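Local coordinates for pheromone cOB1/lipoprotein, YaeC family (Enterococcus faecalis, PDB 4EF1) that probably binds methionine as an extracytoplasmic lipoprotein of the NlpA family, holding selenomethionine in its pocket, and is also the precursor of pheromone cOB1, at residues E20-L25 and K218-V223; D231-T234 and A240-P243; Q97-G102 and G170-I175. One frame throughout, in Å; residues are numbered along the deposited sequence.

Contact 1 of 3, residues E20-L25 and K218-V223; sequences EHVKPL and KKLVKV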
loop_
_atom_site.group_PDB
_atom_site.type_symbol
_atom_site.label_atom_id
_atom_site.label_comp_id
_atom_site.label_asym_id
_atom_site.label_seq_id
_atom_site.Cartn_x
_atom_site.Cartn_y
_atom_site.Cartn_z
ATOM N N GLU A 20 7.793 -7.639 -13.770
ATOM C CA GLU A 20 8.109 -8.748 -14.678
ATOM C C GLU A 20 7.342 -8.593 -15.984
ATOM O O GLU A 20 7.910 -8.796 -17.067
ATOM C CB GLU A 20 7.801 -10.131 -14.057
ATOM C CG GLU A 20 8.697 -10.555 -12.887
ATOM C CD GLU A 20 10.174 -10.732 -13.226
ATOM O OE1 GLU A 20 10.511 -11.094 -14.369
ATOM O OE2 GLU A 20 11.021 -10.456 -12.328
ATOM N N HIS A 21 6.046 -8.292 -15.889
ATOM C CA HIS A 21 5.185 -8.156 -17.055
ATOM C C HIS A 21 5.653 -7.121 -18.056
ATOM O O HIS A 21 5.523 -7.326 -19.259
ATOM C CB HIS A 21 3.722 -7.922 -16.629
ATOM C CG HIS A 21 2.791 -7.647 -17.786
ATOM N ND1 HIS A 21 2.353 -8.617 -18.597
ATOM C CD2 HIS A 21 2.254 -6.461 -18.273
ATOM C CE1 HIS A 21 1.573 -8.081 -19.567
ATOM N NE2 HIS A 21 1.502 -6.775 -19.363
ATOM N N VAL A 22 6.170 -6.000 -17.582
ATOM C CA VAL A 22 6.614 -4.923 -18.484
ATOM C C VAL A 22 8.079 -5.074 -18.996
ATOM O O VAL A 22 8.528 -4.258 -19.824
ATOM C CB VAL A 22 6.376 -3.512 -17.846
ATOM C CG1 VAL A 22 4.885 -3.308 -17.490
ATOM C CG2 VAL A 22 7.244 -3.283 -16.628
ATOM N N LYS A 23 8.835 -6.080 -18.536
ATOM C CA LYS A 23 10.242 -6.234 -19.025
ATOM C C LYS A 23 10.382 -6.201 -20.565
ATOM O O LYS A 23 11.215 -5.487 -21.071
ATOM C CB LYS A 23 10.927 -7.490 -18.502
ATOM C CG LYS A 23 11.292 -7.458 -17.034
ATOM C CD LYS A 23 12.078 -8.694 -16.670
ATOM C CE LYS A 23 12.452 -8.730 -15.211
ATOM N NZ LYS A 23 13.132 -9.993 -14.910
ATOM N N PRO A 24 9.551 -6.953 -21.292
ATOM C CA PRO A 24 9.691 -6.891 -22.779
ATOM C C PRO A 24 9.421 -5.489 -23.373
ATOM O O PRO A 24 10.063 -5.104 -24.348
ATOM C CB PRO A 24 8.667 -7.912 -23.282
ATOM C CG PRO A 24 8.330 -8.760 -22.099
ATOM C CD PRO A 24 8.529 -7.914 -20.875
ATOM N N LEU A 25 8.507 -4.728 -22.760
ATOM C CA LEU A 25 8.232 -3.337 -23.190
ATOM C C LEU A 25 9.421 -2.418 -22.919
ATOM O O LEU A 25 9.796 -1.612 -23.764
ATOM C CB LEU A 25 6.957 -2.791 -22.512
ATOM C CG LEU A 25 5.643 -3.374 -23.018
ATOM C CD1 LEU A 25 4.533 -3.261 -21.971
ATOM C CD2 LEU A 25 5.305 -2.672 -24.327
ATOM N N LYS A 218 12.026 7.461 -16.007
ATOM C CA LYS A 218 10.882 8.073 -16.684
ATOM C C LYS A 218 10.277 7.111 -17.713
ATOM O O LYS A 218 9.080 7.024 -17.828
ATOM C CB LYS A 218 11.247 9.432 -17.281
ATOM C CG LYS A 218 11.512 10.455 -16.161
ATOM C CD LYS A 218 11.617 11.916 -16.575
ATOM C CE LYS A 218 12.785 12.253 -17.480
ATOM N NZ LYS A 218 13.017 13.725 -17.484
ATOM N N LYS A 219 11.112 6.378 -18.421
ATOM C CA LYS A 219 10.622 5.378 -19.398
ATOM C C LYS A 219 9.772 4.326 -18.689
ATOM O O LYS A 219 8.708 3.943 -19.181
ATOM C CB LYS A 219 11.805 4.703 -20.126
ATOM C CG LYS A 219 12.398 5.523 -21.267
ATOM C CD LYS A 219 13.661 4.869 -21.793
ATOM C CE LYS A 219 14.311 5.745 -22.816
ATOM N NZ LYS A 219 15.436 4.964 -23.393
ATOM N N LEU A 220 10.260 3.880 -17.531
ATOM C CA LEU A 220 9.554 2.921 -16.689
ATOM C C LEU A 220 8.233 3.436 -16.230
ATOM O O LEU A 220 7.249 2.749 -16.353
ATOM C CB LEU A 220 10.369 2.519 -15.457
ATOM C CG LEU A 220 9.703 1.568 -14.442
ATOM C CD1 LEU A 220 9.277 0.238 -15.056
ATOM C CD2 LEU A 220 10.719 1.366 -13.345
ATOM N N VAL A 221 8.206 4.646 -15.686
ATOM C CA VAL A 221 6.937 5.235 -15.246
ATOM C C VAL A 221 5.921 5.335 -16.377
ATOM O O VAL A 221 4.752 5.075 -16.164
ATOM C CB VAL A 221 7.141 6.625 -14.548
ATOM C CG1 VAL A 221 5.793 7.284 -14.220
ATOM C CG2 VAL A 221 7.972 6.451 -13.292
ATOM N N LYS A 222 6.366 5.745 -17.571
ATOM C CA LYS A 222 5.472 5.919 -18.694
ATOM C C LYS A 222 4.909 4.551 -19.111
ATOM O O LYS A 222 3.719 4.458 -19.390
ATOM C CB LYS A 222 6.150 6.575 -19.899
ATOM C CG LYS A 222 5.182 6.865 -21.068
ATOM C CD LYS A 222 5.917 7.468 -22.249
ATOM C CE LYS A 222 5.015 7.840 -23.393
ATOM N NZ LYS A 222 5.731 8.519 -24.502
ATOM N N VAL A 223 5.770 3.522 -19.139
ATOM C CA VAL A 223 5.336 2.157 -19.578
ATOM C C VAL A 223 4.352 1.614 -18.550
ATOM O O VAL A 223 3.257 1.125 -18.912
ATOM C CB VAL A 223 6.532 1.216 -19.787
ATOM C CG1 VAL A 223 6.067 -0.231 -19.849
ATOM C CG2 VAL A 223 7.321 1.621 -21.013
#

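Contact 2 of 3, residues D231-T234 and A240-P243; sequences DWIT and AIVP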
loop_
_atom_site.group_PDB
_atom_site.type_symbol
_atom_site.label_atom_id
_atom_site.label_comp_id
_atom_site.label_asym_id
_atom_site.label_seq_id
_atom_site.Cartn_x
_atom_site.Cartn_y
_atom_site.Cartn_z
ATOM N N ASP A 231 -4.684 -1.728 -18.392
ATOM C CA ASP A 231 -5.764 -2.716 -18.676
ATOM C C ASP A 231 -5.377 -4.108 -18.166
ATOM O O ASP A 231 -6.204 -4.817 -17.597
ATOM C CB ASP A 231 -6.095 -2.754 -20.153
ATOM C CG ASP A 231 -6.763 -1.479 -20.637
ATOM O OD1 ASP A 231 -7.042 -0.622 -19.786
ATOM O OD2 ASP A 231 -6.990 -1.313 -21.850
ATOM N N TRP A 232 -4.132 -4.507 -18.394
ATOM C CA TRP A 232 -3.649 -5.804 -17.903
ATOM C C TRP A 232 -3.744 -5.883 -16.400
ATOM O O TRP A 232 -4.280 -6.846 -15.843
ATOM C CB TRP A 232 -2.248 -6.053 -18.439
ATOM C CG TRP A 232 -1.669 -7.334 -17.958
ATOM C CD1 TRP A 232 -1.797 -8.608 -18.526
ATOM C CD2 TRP A 232 -0.878 -7.527 -16.749
ATOM N NE1 TRP A 232 -1.134 -9.537 -17.774
ATOM C CE2 TRP A 232 -0.561 -8.954 -16.691
ATOM C CE3 TRP A 232 -0.391 -6.680 -15.747
ATOM C CZ2 TRP A 232 0.218 -9.492 -15.675
ATOM C CZ3 TRP A 232 0.379 -7.245 -14.703
ATOM C CH2 TRP A 232 0.690 -8.611 -14.688
ATOM N N ILE A 233 -3.316 -4.820 -15.725
ATOM C CA ILE A 233 -3.394 -4.722 -14.274
ATOM C C ILE A 233 -4.848 -4.877 -13.796
ATOM O O ILE A 233 -5.150 -5.695 -12.925
ATOM C CB ILE A 233 -2.813 -3.371 -13.751
ATOM C CG1 ILE A 233 -1.323 -3.251 -14.002
ATOM C CG2 ILE A 233 -3.027 -3.206 -12.260
ATOM C CD1 ILE A 233 -0.772 -1.910 -13.563
ATOM N N THR A 234 -5.749 -4.122 -14.405
ATOM C CA THR A 234 -7.171 -4.168 -14.093
ATOM C C THR A 234 -7.796 -5.562 -14.285
ATOM O O THR A 234 -8.577 -6.010 -13.438
ATOM C CB THR A 234 -7.937 -3.083 -14.908
ATOM O OG1 THR A 234 -7.471 -1.819 -14.448
ATOM C CG2 THR A 234 -9.455 -3.150 -14.685
ATOM N N ALA A 240 -8.980 -4.943 -7.774
ATOM C CA ALA A 240 -8.395 -4.707 -6.452
ATOM C C ALA A 240 -7.161 -3.797 -6.519
ATOM O O ALA A 240 -6.839 -3.087 -5.556
ATOM C CB ALA A 240 -8.074 -6.032 -5.770
ATOM N N ILE A 241 -6.484 -3.812 -7.676
ATOM C CA ILE A 241 -5.305 -2.961 -7.927
ATOM C C ILE A 241 -5.767 -1.960 -8.990
ATOM O O ILE A 241 -6.192 -2.349 -10.071
ATOM C CB ILE A 241 -4.081 -3.792 -8.392
ATOM C CG1 ILE A 241 -3.795 -4.990 -7.427
ATOM C CG2 ILE A 241 -2.847 -2.890 -8.548
ATOM C CD1 ILE A 241 -3.500 -4.673 -5.969
ATOM N N VAL A 242 -5.696 -0.671 -8.671
ATOM C CA VAL A 242 -6.357 0.362 -9.509
ATOM C C VAL A 242 -5.265 1.269 -10.096
ATOM O O VAL A 242 -4.647 2.062 -9.359
ATOM C CB VAL A 242 -7.344 1.238 -8.686
ATOM C CG1 VAL A 242 -7.949 2.334 -9.565
ATOM C CG2 VAL A 242 -8.417 0.396 -7.973
ATOM N N PRO A 243 -4.988 1.122 -11.391
ATOM C CA PRO A 243 -3.979 1.978 -12.025
ATOM C C PRO A 243 -4.368 3.447 -11.938
ATOM O O PRO A 243 -5.584 3.780 -12.026
ATOM C CB PRO A 243 -3.984 1.499 -13.485
ATOM C CG PRO A 243 -4.545 0.121 -13.447
ATOM C CD PRO A 243 -5.572 0.160 -12.355
HETATM O O HOH W 1 -6.792 -4.985 -10.576
HETATM O O HOH W 2 -8.395 -1.463 -11.757
#

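Contact 3 of 3, residues Q97-G102 and G170-I175; sequences QEIPDG and GAAVLI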
loop_
_atom_site.group_PDB
_atom_site.type_symbol
_atom_site.label_atom_id
_atom_site.label_comp_id
_atom_site.label_asym_id
_atom_site.label_seq_id
_atom_site.Cartn_x
_atom_site.Cartn_y
_atom_site.Cartn_z
ATOM N N GLN A 97 -21.271 -4.167 11.278
ATOM C CA GLN A 97 -22.412 -3.976 12.201
ATOM C C GLN A 97 -22.610 -5.130 13.202
ATOM O O GLN A 97 -23.140 -4.915 14.310
ATOM C CB GLN A 97 -23.725 -3.706 11.439
ATOM C CG GLN A 97 -23.713 -2.502 10.507
ATOM C CD GLN A 97 -23.325 -1.179 11.195
ATOM O OE1 GLN A 97 -23.773 -0.879 12.305
ATOM N NE2 GLN A 97 -22.500 -0.375 10.509
ATOM N N GLU A 98 -22.156 -6.322 12.821
ATOM C CA GLU A 98 -22.172 -7.530 13.669
ATOM C C GLU A 98 -21.125 -7.533 14.764
ATOM O O GLU A 98 -21.247 -8.292 15.700
ATOM C CB GLU A 98 -21.907 -8.806 12.835
ATOM C CG GLU A 98 -23.067 -9.301 11.988
ATOM C CD GLU A 98 -22.657 -10.424 11.037
ATOM O OE1 GLU A 98 -21.477 -10.845 11.038
ATOM O OE2 GLU A 98 -23.525 -10.904 10.287
ATOM N N ILE A 99 -20.077 -6.723 14.634
ATOM C CA ILE A 99 -18.986 -6.674 15.630
ATOM C C ILE A 99 -19.495 -6.272 17.038
ATOM O O ILE A 99 -20.192 -5.255 17.188
ATOM C CB ILE A 99 -17.824 -5.745 15.132
ATOM C CG1 ILE A 99 -17.082 -6.407 13.970
ATOM C CG2 ILE A 99 -16.832 -5.402 16.201
ATOM C CD1 ILE A 99 -16.086 -5.517 13.256
ATOM N N PRO A 100 -19.184 -7.094 18.067
ATOM C CA PRO A 100 -19.610 -6.767 19.415
ATOM C C PRO A 100 -18.989 -5.498 19.946
ATOM O O PRO A 100 -17.864 -5.149 19.572
ATOM C CB PRO A 100 -19.148 -7.977 20.231
ATOM C CG PRO A 100 -19.085 -9.107 19.246
ATOM C CD PRO A 100 -18.659 -8.471 17.964
ATOM N N ASP A 101 -19.689 -4.836 20.850
ATOM C CA ASP A 101 -19.127 -3.676 21.515
ATOM C C ASP A 101 -17.838 -4.076 22.242
ATOM O O ASP A 101 -17.716 -5.199 22.754
ATOM C CB ASP A 101 -20.083 -3.046 22.523
ATOM C CG ASP A 101 -21.268 -2.314 21.875
ATOM O OD1 ASP A 101 -21.468 -2.408 20.627
ATOM O OD2 ASP A 101 -21.980 -1.641 22.659
ATOM N N GLY A 102 -16.877 -3.177 22.262
ATOM C CA GLY A 102 -15.616 -3.447 22.920
ATOM C C GLY A 102 -14.666 -4.381 22.216
ATOM O O GLY A 102 -13.646 -4.756 22.791
ATOM N N GLY A 170 -8.521 -10.826 17.318
ATOM C CA GLY A 170 -9.356 -9.634 17.182
ATOM C C GLY A 170 -10.613 -9.873 16.373
ATOM O O GLY A 170 -10.751 -10.922 15.704
ATOM N N ALA A 171 -11.521 -8.898 16.402
ATOM C CA ALA A 171 -12.785 -9.006 15.634
ATOM C C ALA A 171 -12.555 -8.772 14.125
ATOM O O ALA A 171 -13.291 -9.335 13.278
ATOM C CB ALA A 171 -13.843 -8.042 16.154
ATOM N N ALA A 172 -11.541 -7.973 13.793
ATOM C CA ALA A 172 -11.201 -7.696 12.378
ATOM C C ALA A 172 -9.765 -7.167 12.286
ATOM O O ALA A 172 -9.228 -6.643 13.269
ATOM C CB ALA A 172 -12.189 -6.717 11.752
ATOM N N VAL A 173 -9.169 -7.319 11.098
ATOM C CA VAL A 173 -7.761 -7.044 10.852
ATOM C C VAL A 173 -7.633 -6.173 9.573
ATOM O O VAL A 173 -8.200 -6.535 8.554
ATOM C CB VAL A 173 -6.961 -8.379 10.688
ATOM C CG1 VAL A 173 -5.447 -8.146 10.536
ATOM C CG2 VAL A 173 -7.176 -9.304 11.904
ATOM N N LEU A 174 -6.940 -5.022 9.637
ATOM C CA LEU A 174 -6.589 -4.244 8.403
ATOM C C LEU A 174 -5.344 -4.873 7.738
ATOM O O LEU A 174 -4.310 -4.970 8.375
ATOM C CB LEU A 174 -6.286 -2.782 8.744
ATOM C CG LEU A 174 -6.262 -1.753 7.587
ATOM C CD1 LEU A 174 -7.690 -1.383 7.120
ATOM C CD2 LEU A 174 -5.483 -0.527 8.022
ATOM N N ILE A 175 -5.460 -5.321 6.494
ATOM C CA ILE A 175 -4.377 -5.983 5.785
ATOM C C ILE A 175 -4.086 -5.166 4.518
ATOM O O ILE A 175 -4.991 -4.974 3.718
ATOM C CB ILE A 175 -4.737 -7.428 5.363
ATOM C CG1 ILE A 175 -5.220 -8.268 6.576
ATOM C CG2 ILE A 175 -3.550 -8.032 4.651
ATOM C CD1 ILE A 175 -5.665 -9.666 6.211
#

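Contact 1 of 3, residues E20-L25 and K218-V223
Val-22 and Leu-25 meet Val-223 where two helical segments, 20-25 and 218-223, pass each other at 113° between their N-to-C directions, with their axes 10.6 Å apart at the closest point. The contact illustrates how widely spaced helices can touch through few residues: most of it gathers on Val-223, with a smaller part from Leu-220. One methyl of Val-223 does most of the work. With CG1 set opposite the backbone N (chi1 164°), this methyl enters the angle between two residues one helical turn apart. Val-223 CG1 lies 3.9 Å from Val-22 CB and 3.8 Å from Leu-25 CB. The branches close in slightly farther out: Leu-25 CD1 stands 4.0 Å from Val-223 CG1, and Val-22 CG1 stands 4.1 Å from the same methyl. The two valines run past each other in opposing directions, whereas the leucine crosses the valine at a slant. Val-22 also sends its other methyl, CG2, to Leu-220 CD1 at 4.4 Å, a looser touch. All of this is apolar packing. The first helix is kinked here, where Pro-24 has no amide hydrogen and Leu-25 N has no bond to the preceding turn. Glu-20 and Lys-23 take no part in the contact; Lys-23 NZ forms a salt bridge of 2.9 Å with Glu-20 OE1, on the syn side, 25° out of the carboxylate plane. Around the contact, Val-22 also rests on Leu-33 of the outermost strand 31-37 and on Val-229 of helix 227-236, while Leu-220 reaches Leu-6 and Val-8 of strand 4-10. Helix 12-28 connects those two adjacent parallel strands as a beta-alpha-beta crossover, and helix 215-225 packs against it beside the same sheet.

Contact 2 of 3, residues D231-T234 and A240-P243
Ile-233, on helix 227-236, packs on Ile-241 and Pro-243 of the residues that follow, and can be traced outward from its CB. That atom already lies 3.9 Å from Pro-243 CG. The branch methyl CG2 then makes the main contact: it meets Ile-241 CG2 at 3.7 Å and Pro-243 CG at 3.8 Å, so one methyl is shared by two partners. CG2 reaches them because it stands opposite the backbone N, while the longer arm, CG1 and CD1, takes another direction; the residue as a whole also packs on Ile-18 of helix 12-28. The two isoleucines cross nearly at right angles, whereas Pro-243 slides past Ile-233. Thr-234 OG1 makes a van der Waals contact with Pro-243 CD at 3.5 Å; the hydroxyl hydrogen-bonds to Gln-230 O, one turn back.

Strand 242-243 is the outermost of the six-stranded sheet, its Val-242 bonded to Leu-83, and Ile-241 packs on Pro-14 and His-82. Two waters bridge the segments. One, between backbones, donates to Ile-233 O at 3.0 Å and accepts from Ile-241 N at 3.1 Å; the other pairs with the Thr-234 hydroxyl and donates to Ile-241 O at 2.9 Å. Methyls and the proline ring thus make the dry part of the joint, while water serves Ile-233 O and both Ile-241 backbone groups, tying the helix to the loop residue just before strand 242-243.

Contact 3 of 3, residues Q97-G102 and G170-I175
No ring, amide or carboxylate lies face or edge against a partner where Ile-99 meets Ala-171 and Ala-172; the joint is made of methyl groups alone. One branched side chain, that of Ile-99, spans two neighbouring alanines. Ile-99 CG2 sits 4.0 Å from Ala-171 CB, while the tip of the other branch, CD1, comes within 4.3 Å of Ala-172 CB. That span depends on an extended arm (chi2 170°), which carries CD1 along segment 170-175, to Ala-172. Successive residues of a regular strand would face opposite ways, yet both alanines point toward Ile-99, since Ala-171, with psi at -29°, has not entered the extended conformation. Loop 97-102 is held by Lys-148, whose NZ bonds to both Gln-97 O and Ile-99 O. In segment 170-175, Ala-171 O receives the hydroxyl of Ser-90. Ile-99 and Ala-172 also pack on Ile-105 of strand 104-108, and Leu-150 covers another part of the isoleucine. The contact sits at the start of strand 172-175, which runs in the five-stranded sheet between strands 104-108 and 87-89, and loop 97-102 leads into the first of these.

In the fold
Along the chain, contact 3 is nested within the long excursion that contact 1 closes, and contact 2 follows both. Contacts 1 and 2 have centres 15 Å apart and touch through the stacked rings of His-21 and Trp-232; their helices, 215-225 and 227-236, are consecutive. Contact 1 packs beside the six-stranded sheet, and contact 2 includes its outermost strand 242-243. Contact 3 lies about 40 Å from contact 1, centre to centre, on the opposite side of the chain's centre, and belongs to the five-stranded sheet. This division fits the two-lobed periplasmic binding protein fold. Contact 2 lies nearer the ligand, the Ile-241 side chain being about 7 Å from the bound selenomethionine, whereas contacts 1 and 3 are packing within separate lobes.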